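Local coordinates for lectin 2 (Agrocybe aegerita, PDB 4TQJ), which recognises N-acetylglucosamine at the non-reducing end of glycans, acting as a sugar-binding lectin, at residues 18-24 with 395-401; 337-341 with 353-358. The protein carries 1 engineered substitution. One frame throughout, in Å; residues are numbered along the deposited sequence.

Contact 1 (18-24 with 395-401)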
loop_
_atom_site.group_PDB
_atom_site.type_symbol
_atom_site.label_atom_id
_atom_site.label_comp_id
_atom_site.label_asym_id
_atom_site.label_seq_id
_atom_site.Cartn_x
_atom_site.Cartn_y
_atom_site.Cartn_z
ATOM N N PHE A 18 7.261 2.220 0.554
ATOM C CA PHE A 18 7.683 1.299 -0.482
ATOM C C PHE A 18 7.402 1.936 -1.827
ATOM O O PHE A 18 6.345 1.715 -2.422
ATOM C CB PHE A 18 6.964 -0.037 -0.334
ATOM C CG PHE A 18 7.036 -0.609 1.056
ATOM C CD1 PHE A 18 7.952 -1.605 1.368
ATOM C CD2 PHE A 18 6.198 -0.147 2.051
ATOM C CE1 PHE A 18 8.031 -2.127 2.644
ATOM C CE2 PHE A 18 6.270 -0.669 3.334
ATOM C CZ PHE A 18 7.191 -1.657 3.629
ATOM N N ALA A 19 8.336 2.758 -2.304
ATOM C CA ALA A 19 8.082 3.473 -3.552
ATOM C C ALA A 19 7.779 2.535 -4.722
ATOM O O ALA A 19 8.434 1.505 -4.896
ATOM C CB ALA A 19 9.252 4.431 -3.904
ATOM N N ASP A 20 6.789 2.909 -5.530
ATOM C CA ASP A 20 6.483 2.197 -6.770
ATOM C C ASP A 20 7.085 2.897 -7.991
ATOM O O ASP A 20 7.389 4.078 -7.942
ATOM C CB ASP A 20 4.958 2.107 -6.962
ATOM C CG ASP A 20 4.247 1.551 -5.750
ATOM O OD1 ASP A 20 4.416 0.354 -5.459
ATOM O OD2 ASP A 20 3.524 2.321 -5.077
ATOM N N ILE A 21 7.241 2.169 -9.092
ATOM C CA ILE A 21 7.722 2.762 -10.341
ATOM C C ILE A 21 6.526 3.106 -11.198
ATOM O O ILE A 21 5.648 2.272 -11.393
ATOM C CB ILE A 21 8.560 1.780 -11.163
ATOM C CG1 ILE A 21 9.765 1.295 -10.356
ATOM C CG2 ILE A 21 9.021 2.428 -12.479
ATOM C CD1 ILE A 21 10.488 0.165 -11.024
ATOM N N VAL A 22 6.480 4.330 -11.700
ATOM C CA VAL A 22 5.452 4.696 -12.668
ATOM C C VAL A 22 6.158 5.185 -13.923
ATOM O O VAL A 22 6.925 6.151 -13.881
ATOM C CB VAL A 22 4.481 5.746 -12.106
ATOM C CG1 VAL A 22 3.542 6.268 -13.191
ATOM C CG2 VAL A 22 3.697 5.163 -10.931
ATOM N N GLY A 23 5.937 4.479 -15.025
ATOM C CA GLY A 23 6.562 4.833 -16.277
ATOM C C GLY A 23 5.548 5.258 -17.318
ATOM O O GLY A 23 4.565 4.550 -17.563
ATOM N N PHE A 24 5.760 6.422 -17.920
ATOM C CA PHE A 24 5.010 6.781 -19.111
ATOM C C PHE A 24 5.814 6.291 -20.304
ATOM O O PHE A 24 6.660 7.005 -20.828
ATOM C CB PHE A 24 4.775 8.285 -19.183
ATOM C CG PHE A 24 3.887 8.800 -18.088
ATOM C CD1 PHE A 24 2.513 8.913 -18.284
ATOM C CD2 PHE A 24 4.418 9.130 -16.853
ATOM C CE1 PHE A 24 1.686 9.381 -17.268
ATOM C CE2 PHE A 24 3.608 9.595 -15.833
ATOM C CZ PHE A 24 2.240 9.721 -16.036
ATOM N N VAL A 395 8.707 9.205 -19.757
ATOM C CA VAL A 395 8.902 9.798 -18.443
ATOM C C VAL A 395 8.798 8.675 -17.424
ATOM O O VAL A 395 7.908 7.829 -17.519
ATOM C CB VAL A 395 7.802 10.830 -18.125
ATOM C CG1 VAL A 395 8.089 11.530 -16.788
ATOM C CG2 VAL A 395 7.668 11.825 -19.242
ATOM N N CYS A 396 9.717 8.636 -16.468
ATOM C CA CYS A 396 9.607 7.690 -15.359
ATOM C C CYS A 396 9.729 8.401 -14.040
ATOM O O CYS A 396 10.569 9.290 -13.872
ATOM C CB CYS A 396 10.721 6.654 -15.405
ATOM S SG CYS A 396 10.556 5.482 -16.689
ATOM N N TRP A 397 8.910 7.983 -13.091
ATOM C CA TRP A 397 8.940 8.546 -11.762
ATOM C C TRP A 397 8.887 7.407 -10.748
ATOM O O TRP A 397 8.349 6.327 -11.032
ATOM C CB TRP A 397 7.700 9.406 -11.518
ATOM C CG TRP A 397 7.446 10.581 -12.437
ATOM C CD1 TRP A 397 6.341 10.776 -13.226
ATOM C CD2 TRP A 397 8.263 11.749 -12.603
ATOM N NE1 TRP A 397 6.429 11.979 -13.879
ATOM C CE2 TRP A 397 7.598 12.597 -13.516
ATOM C CE3 TRP A 397 9.493 12.159 -12.074
ATOM C CZ2 TRP A 397 8.125 13.822 -13.915
ATOM C CZ3 TRP A 397 10.017 13.373 -12.472
ATOM C CH2 TRP A 397 9.336 14.190 -13.386
ATOM N N MET A 398 9.423 7.650 -9.561
ATOM C CA MET A 398 9.043 6.859 -8.400
ATOM C C MET A 398 7.863 7.581 -7.745
ATOM O O MET A 398 7.809 8.809 -7.758
ATOM C CB MET A 398 10.206 6.720 -7.413
ATOM C CG MET A 398 11.465 6.089 -8.014
ATOM S SD MET A 398 11.208 4.433 -8.705
ATOM C CE MET A 398 10.589 3.529 -7.287
ATOM N N ALA A 399 6.916 6.820 -7.196
ATOM C CA ALA A 399 5.763 7.387 -6.496
ATOM C C ALA A 399 5.150 6.346 -5.564
ATOM O O ALA A 399 5.290 5.157 -5.794
ATOM C CB ALA A 399 4.719 7.874 -7.490
ATOM N N ASN A 400 4.490 6.795 -4.502
ATOM C CA ASN A 400 3.753 5.876 -3.642
ATOM C C ASN A 400 2.303 5.810 -4.108
ATOM O O ASN A 400 1.490 6.694 -3.827
ATOM C CB ASN A 400 3.842 6.289 -2.172
ATOM C CG ASN A 400 5.281 6.517 -1.719
ATOM O OD1 ASN A 400 5.807 7.621 -1.832
ATOM N ND2 ASN A 400 5.914 5.475 -1.204
ATOM N N LEU A 401 1.989 4.766 -4.856
ATOM C CA LEU A 401 0.646 4.612 -5.385
ATOM C C LEU A 401 -0.379 4.546 -4.267
ATOM O O LEU A 401 -1.481 5.054 -4.401
ATOM C CB LEU A 401 0.583 3.372 -6.263
ATOM C CG LEU A 401 1.419 3.612 -7.517
ATOM C CD1 LEU A 401 1.579 2.344 -8.316
ATOM C CD2 LEU A 401 0.751 4.697 -8.345
HETATM O O HOH W 1 4.602 3.234 0.607
#
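Asp20 and Ala399 exchange two backbone hydrogen bonds, as do Val22 with Trp397 and Phe24 with Val395, stitching strands 20-24 and 395-399 together antiparallel at 167°. From this ladder Met398 leads outward: its CB sits 3.9 Å from Asp20 O, CG turns away from strand 20-24 toward the Phe341 ring, and the chain then bends at both chi2 and chi3 (each -58°), which folds the thioether back over the neighbouring strand. SD reaches Ile21 CG1 at 3.8 Å, and CE ends over the Asp20 carbonyl, 3.3 Å from its O, and against Ala19 CB at 3.7 Å. Because 395-399 is the last strand of the chain and 20-25 the first of the same four-stranded sheet, this seam joins strands from near the two ends of the chain within one blade, the molecular-velcro closure of a beta-propeller. On the other face, Asp20 OD2 accepts the backbone N-H of Leu401 at 2.9 Å, nearly along the C-O axis, while OD1 is bonded to Asn34 N; both carboxylate oxygens thus have backbone donors. Leu401 CD2 meets Val22 CG2 at 3.9 Å. Further along, the Phe24 ring turns an edge to Trp397, CE2 lying 4.0 Å from CD1, and the indole NE1 is bonded to Arg61 O. Beyond the strand ends, one water accepts from both Phe18 N and Asn400 ND2, while Asn400 OD1 is bonded to Ala14 N.

Contact 2 (337-341 with 353-358)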
loop_
_atom_site.group_PDB
_atom_site.type_symbol
_atom_site.label_atom_id
_atom_site.label_comp_id
_atom_site.label_asym_id
_atom_site.label_seq_id
_atom_site.Cartn_x
_atom_site.Cartn_y
_atom_site.Cartn_z
ATOM N N LYS A 337 20.859 8.910 -20.709
ATOM C CA LYS A 337 20.236 7.628 -21.020
ATOM C C LYS A 337 19.638 6.926 -19.825
ATOM O O LYS A 337 18.688 6.150 -19.955
ATOM C CB LYS A 337 21.248 6.679 -21.662
ATOM C CG LYS A 337 21.693 7.073 -23.043
ATOM C CD LYS A 337 22.480 5.945 -23.690
ATOM C CE LYS A 337 22.828 6.301 -25.124
ATOM N NZ LYS A 337 23.470 7.651 -25.242
ATOM N N HIS A 338 20.216 7.162 -18.657
ATOM C CA HIS A 338 19.866 6.352 -17.502
ATOM C C HIS A 338 19.160 7.184 -16.438
ATOM O O HIS A 338 19.303 8.412 -16.387
ATOM C CB HIS A 338 21.106 5.631 -16.955
ATOM C CG HIS A 338 21.918 4.953 -18.017
ATOM N ND1 HIS A 338 23.263 5.196 -18.200
ATOM C CD2 HIS A 338 21.572 4.041 -18.957
ATOM C CE1 HIS A 338 23.708 4.467 -19.209
ATOM N NE2 HIS A 338 22.702 3.759 -19.687
ATOM N N ARG A 339 18.362 6.514 -15.617
ATOM C CA ARG A 339 17.600 7.200 -14.588
ATOM C C ARG A 339 18.030 6.683 -13.232
ATOM O O ARG A 339 18.064 5.479 -13.008
ATOM C CB ARG A 339 16.106 6.971 -14.794
ATOM C CG ARG A 339 15.510 7.731 -15.970
ATOM C CD ARG A 339 14.001 7.506 -16.066
ATOM N NE ARG A 339 13.385 8.325 -17.114
ATOM C CZ ARG A 339 13.181 7.920 -18.366
ATOM N NH1 ARG A 339 13.536 6.702 -18.732
ATOM N NH2 ARG A 339 12.614 8.733 -19.253
ATOM N N ARG A 340 18.370 7.589 -12.322
ATOM C CA ARG A 340 18.690 7.174 -10.961
ATOM C C ARG A 340 17.798 7.855 -9.922
ATOM O O ARG A 340 17.392 9.005 -10.101
ATOM C CB ARG A 340 20.179 7.386 -10.661
ATOM C CG ARG A 340 21.075 6.343 -11.358
ATOM C CD ARG A 340 22.499 6.849 -11.534
ATOM N NE ARG A 340 22.573 7.843 -12.606
ATOM C CZ ARG A 340 23.691 8.459 -12.974
ATOM N NH1 ARG A 340 24.826 8.183 -12.359
ATOM N NH2 ARG A 340 23.676 9.350 -13.955
ATOM N N PHE A 341 17.486 7.117 -8.858
ATOM C CA PHE A 341 16.601 7.599 -7.807
ATOM C C PHE A 341 17.153 7.234 -6.440
ATOM O O PHE A 341 17.827 6.209 -6.267
ATOM C CB PHE A 341 15.194 6.997 -7.939
ATOM C CG PHE A 341 14.639 7.015 -9.343
ATOM C CD1 PHE A 341 13.760 8.000 -9.739
ATOM C CD2 PHE A 341 14.996 6.032 -10.263
ATOM C CE1 PHE A 341 13.232 8.007 -11.036
ATOM C CE2 PHE A 341 14.480 6.039 -11.555
ATOM C CZ PHE A 341 13.589 7.024 -11.935
ATOM N N ILE A 353 18.767 2.937 -3.199
ATOM C CA ILE A 353 19.199 3.441 -4.488
ATOM C C ILE A 353 18.772 2.492 -5.583
ATOM O O ILE A 353 19.035 1.289 -5.511
ATOM C CB ILE A 353 20.725 3.665 -4.524
ATOM C CG1 ILE A 353 21.075 4.968 -3.792
ATOM C CG2 ILE A 353 21.230 3.691 -5.966
ATOM C CD1 ILE A 353 22.490 5.019 -3.260
ATOM N N ILE A 354 18.092 3.034 -6.588
ATOM C CA ILE A 354 17.676 2.237 -7.731
ATOM C C ILE A 354 18.063 2.970 -9.007
ATOM O O ILE A 354 17.943 4.193 -9.098
ATOM C CB ILE A 354 16.162 1.925 -7.717
ATOM C CG1 ILE A 354 15.756 1.149 -8.982
ATOM C CG2 ILE A 354 15.356 3.206 -7.627
ATOM C CD1 ILE A 354 14.314 0.624 -8.958
ATOM N N GLY A 355 18.554 2.218 -9.981
ATOM C CA GLY A 355 19.025 2.810 -11.220
ATOM C C GLY A 355 18.506 2.045 -12.415
ATOM O O GLY A 355 18.662 0.829 -12.475
ATOM N N PHE A 356 17.872 2.755 -13.347
ATOM C CA PHE A 356 17.421 2.157 -14.595
ATOM C C PHE A 356 18.575 2.251 -15.589
ATOM O O PHE A 356 18.812 3.311 -16.165
ATOM C CB PHE A 356 16.196 2.891 -15.155
ATOM C CG PHE A 356 14.981 2.878 -14.234
ATOM C CD1 PHE A 356 14.969 2.132 -13.067
ATOM C CD2 PHE A 356 13.860 3.629 -14.545
ATOM C CE1 PHE A 356 13.846 2.133 -12.227
ATOM C CE2 PHE A 356 12.748 3.644 -13.709
ATOM C CZ PHE A 356 12.746 2.893 -12.546
ATOM N N GLY A 357 19.293 1.150 -15.771
ATOM C CA GLY A 357 20.521 1.145 -16.558
ATOM C C GLY A 357 20.349 0.890 -18.046
ATOM O O GLY A 357 19.275 1.092 -18.603
ATOM N N GLU A 358 21.427 0.464 -18.697
ATOM C CA GLU A 358 21.402 0.236 -20.138
ATOM C C GLU A 358 20.455 -0.909 -20.487
ATOM O O GLU A 358 19.614 -0.774 -21.367
ATOM C CB GLU A 358 22.813 -0.066 -20.670
ATOM C CG GLU A 358 22.912 -0.069 -22.186
ATOM C CD GLU A 358 22.874 1.322 -22.796
ATOM O OE1 GLU A 358 22.672 2.311 -22.066
ATOM O OE2 GLU A 358 23.056 1.434 -24.020
#
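The axes of strands 339-341 and 353-356 approach to 4.7 Å and run nearly antiparallel, with Arg339-Phe356 and Phe341-Ile354 as hydrogen-bonded pairs and Arg340-Gly355 as the non-hydrogen-bonded pair between them. The CA atoms of that middle pair are 4.4 Å apart, as expected of a non-hydrogen-bonded pair, and Arg340 CG lies 4.1 Å from Gly355 CA. On the opposite face Phe341 and Phe356 form an edge-to-face pair: the centroids are 5.0 Å apart, the planes meet at 55°, and Phe341 CE2 stands over the centre of the Phe356 ring. Near its root, the same Phe341 side chain packs through CB on Ile354 CG2 at 3.8 Å. Arg339 lays CB 4.0 Å from Phe356 CD2, then runs on extended so that its guanidinium is bonded to Trp389 O and Thr394 OG1. Beyond the paired strands, His338 NE2 donates to Glu358 OE1 at 2.8 Å in a nearly straight bond (166°). The oxygen lies close to the imidazole plane, although the carboxylate plane is turned 76° from the ring; a bend at chi2 of Glu358 brings its carboxylate round to the histidine. ND1 accepts from Thr334 N, so both ring nitrogens are engaged and the ring's rotation is fixed. Such a hairpin, made by the first two strands of a four-stranded antiparallel sheet, is the inner half of a beta-propeller blade.

Contacts 1 and 2 both lie in the buried part of the propeller, their centres about 13 Å apart, but in different sheets. Contact 1 pairs strands 371 residues apart in sequence and so closes the ring, whereas contact 2 is a local hairpin nested within the loop that contact 1 closes. The two sheets pack directly: Met398 CG touches Phe341 CD1 at 3.4 Å, and Ile21 CG2 meets Phe356 CZ at 3.8 Å. Both rest on antiparallel ladders. Their polar additions differ: contact 1 uses an aspartate to receive backbone N-H groups, while contact 2 links two side chains, His338 and Glu358, past the strand ends.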